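Local coordinates for protein dual oxidase maturation factor 1 (Homo sapiens, PDB 7D3F) that probably supports the maturation of the dual oxidase DUOX1 and its transport from the endoplasmic reticulum to the plasma membrane, at residues S74-G79 and P249-T254. Residues are numbered along the deposited sequence; the frame is centred on the assembly and turned at random.
Sequences SEWSVG and PAFWIT
The indole of W76 lies across the start of helix 249-274 and, with E75, illustrates how a predicted transmembrane helix bundle can be joined to a probably extracellular antiparallel β-sheet. Residues 74-76 lead from helix 50-72 into strand 77-86, whose sheet neighbour, strand 241-247, runs into helix 249-274. W76 and S77 opposite V103 form a classic β bulge. With CG anti to its carbonyl carbon (chi1 -75°), W76 sets its five-membered ring over A250, whose CB makes a CH-pi contact 3.9 Å from the ring centroid and 8° off the normal. T254 OG1 approaches obliquely, 3.4 Å from W76 CH2. The F251 and W76 side chains cross at about a right angle, and W76 CE3 meets the edge of the F251 ring near its plane, 4.0 Å from CD1. L221 of helix 203-229 touches both aromatics, while W76 NE1 is hydrogen-bonded to V70 O. E75 bends at chi2 (-88°) and lays its CB and CD against P249, each 3.6 Å from the proline CG. Backbone bonds of W76 with G248 and V78 with H246 continue the sheet pairing; between residues 74-79 and 249-254 one forms, A250 N donating to E75 O over 3.0 Å from above the carbonyl plane.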
loop_
_atom_site.group_PDB
_atom_site.type_symbol
_atom_site.label_atom_id
_atom_site.label_comp_id
_atom_site.label_asym_id
_atom_site.label_seq_id
_atom_site.Cartn_x
_atom_site.Cartn_y
_atom_site.Cartn_z
ATOM N N SER B 74 -9.940 5.745 21.659
ATOM C CA SER B 74 -9.081 6.413 22.637
ATOM C C SER B 74 -9.784 6.538 23.984
ATOM O O SER B 74 -9.896 7.619 24.554
ATOM C CB SER B 74 -8.655 7.779 22.111
ATOM O OG SER B 74 -9.772 8.637 21.960
ATOM N N GLU B 75 -10.271 5.413 24.504
ATOM C CA GLU B 75 -11.032 5.387 25.747
ATOM C C GLU B 75 -10.367 4.499 26.794
ATOM O O GLU B 75 -11.046 3.902 27.631
ATOM C CB GLU B 75 -12.465 4.921 25.488
ATOM C CG GLU B 75 -13.293 5.854 24.616
ATOM C CD GLU B 75 -14.003 6.933 25.413
ATOM O OE1 GLU B 75 -13.430 7.419 26.411
ATOM O OE2 GLU B 75 -15.142 7.291 25.045
ATOM N N TRP B 76 -9.039 4.402 26.757
ATOM C CA TRP B 76 -8.324 3.524 27.676
ATOM C C TRP B 76 -8.015 4.205 29.006
ATOM O O TRP B 76 -8.239 3.619 30.069
ATOM C CB TRP B 76 -7.038 3.019 27.017
ATOM C CG TRP B 76 -7.285 1.962 25.988
ATOM C CD1 TRP B 76 -7.587 2.154 24.671
ATOM C CD2 TRP B 76 -7.258 0.545 26.191
ATOM N NE1 TRP B 76 -7.747 0.942 24.041
ATOM C CE2 TRP B 76 -7.549 -0.061 24.954
ATOM C CE3 TRP B 76 -7.013 -0.270 27.300
ATOM C CZ2 TRP B 76 -7.603 -1.443 24.795
ATOM C CZ3 TRP B 76 -7.066 -1.640 27.140
ATOM C CH2 TRP B 76 -7.359 -2.214 25.897
ATOM N N SER B 77 -7.503 5.432 28.968
ATOM C CA SER B 77 -7.233 6.211 30.177
ATOM C C SER B 77 -7.996 7.526 30.060
ATOM O O SER B 77 -7.585 8.422 29.320
ATOM C CB SER B 77 -5.735 6.444 30.357
ATOM O OG SER B 77 -5.037 5.218 30.475
ATOM N N VAL B 78 -9.105 7.648 30.779
ATOM C CA VAL B 78 -9.978 8.807 30.643
ATOM C C VAL B 78 -9.949 9.626 31.926
ATOM O O VAL B 78 -9.799 9.098 33.034
ATOM C CB VAL B 78 -11.424 8.399 30.285
ATOM C CG1 VAL B 78 -11.439 7.551 29.022
ATOM C CG2 VAL B 78 -12.081 7.661 31.440
ATOM N N GLY B 79 -10.073 10.937 31.755
ATOM C CA GLY B 79 -10.197 11.849 32.876
ATOM C C GLY B 79 -10.891 13.111 32.428
ATOM O O GLY B 79 -10.845 13.472 31.249
ATOM N N PRO B 249 -13.890 3.418 29.384
ATOM C CA PRO B 249 -14.814 2.392 28.875
ATOM C C PRO B 249 -14.149 1.357 27.987
ATOM O O PRO B 249 -14.601 0.207 27.963
ATOM C CB PRO B 249 -15.860 3.213 28.107
ATOM C CG PRO B 249 -15.184 4.504 27.790
ATOM C CD PRO B 249 -14.258 4.771 28.936
ATOM N N ALA B 250 -13.097 1.724 27.251
ATOM C CA ALA B 250 -12.414 0.745 26.410
ATOM C C ALA B 250 -11.793 -0.364 27.249
ATOM O O ALA B 250 -11.847 -1.541 26.873
ATOM C CB ALA B 250 -11.351 1.430 25.552
ATOM N N PHE B 251 -11.202 -0.008 28.392
ATOM C CA PHE B 251 -10.590 -1.006 29.262
ATOM C C PHE B 251 -11.623 -2.016 29.751
ATOM O O PHE B 251 -11.398 -3.232 29.700
ATOM C CB PHE B 251 -9.910 -0.309 30.443
ATOM C CG PHE B 251 -9.070 -1.221 31.291
ATOM C CD1 PHE B 251 -7.715 -1.362 31.042
ATOM C CD2 PHE B 251 -9.630 -1.924 32.346
ATOM C CE1 PHE B 251 -6.937 -2.196 31.822
ATOM C CE2 PHE B 251 -8.857 -2.759 33.128
ATOM C CZ PHE B 251 -7.510 -2.895 32.866
ATOM N N TRP B 252 -12.777 -1.530 30.213
ATOM C CA TRP B 252 -13.794 -2.433 30.743
ATOM C C TRP B 252 -14.482 -3.224 29.637
ATOM O O TRP B 252 -14.873 -4.377 29.856
ATOM C CB TRP B 252 -14.812 -1.645 31.567
ATOM C CG TRP B 252 -14.176 -0.850 32.668
ATOM C CD1 TRP B 252 -14.139 0.508 32.781
ATOM C CD2 TRP B 252 -13.467 -1.368 33.800
ATOM N NE1 TRP B 252 -13.460 0.870 33.920
ATOM C CE2 TRP B 252 -13.037 -0.263 34.563
ATOM C CE3 TRP B 252 -13.158 -2.656 34.246
ATOM C CZ2 TRP B 252 -12.314 -0.409 35.746
ATOM C CZ3 TRP B 252 -12.441 -2.799 35.420
ATOM C CH2 TRP B 252 -12.027 -1.682 36.156
ATOM N N ILE B 253 -14.640 -2.630 28.451
ATOM C CA ILE B 253 -15.171 -3.378 27.314
ATOM C C ILE B 253 -14.224 -4.508 26.940
ATOM O O ILE B 253 -14.655 -5.637 26.672
ATOM C CB ILE B 253 -15.434 -2.435 26.125
ATOM C CG1 ILE B 253 -16.661 -1.563 26.397
ATOM C CG2 ILE B 253 -15.624 -3.227 24.841
ATOM C CD1 ILE B 253 -16.947 -0.554 25.307
ATOM N N THR B 254 -12.917 -4.229 26.924
ATOM C CA THR B 254 -11.942 -5.284 26.677
ATOM C C THR B 254 -12.025 -6.361 27.748
ATOM O O THR B 254 -11.962 -7.555 27.442
ATOM C CB THR B 254 -10.530 -4.700 26.627
ATOM O OG1 THR B 254 -10.552 -3.443 25.943
ATOM C CG2 THR B 254 -9.587 -5.650 25.903
#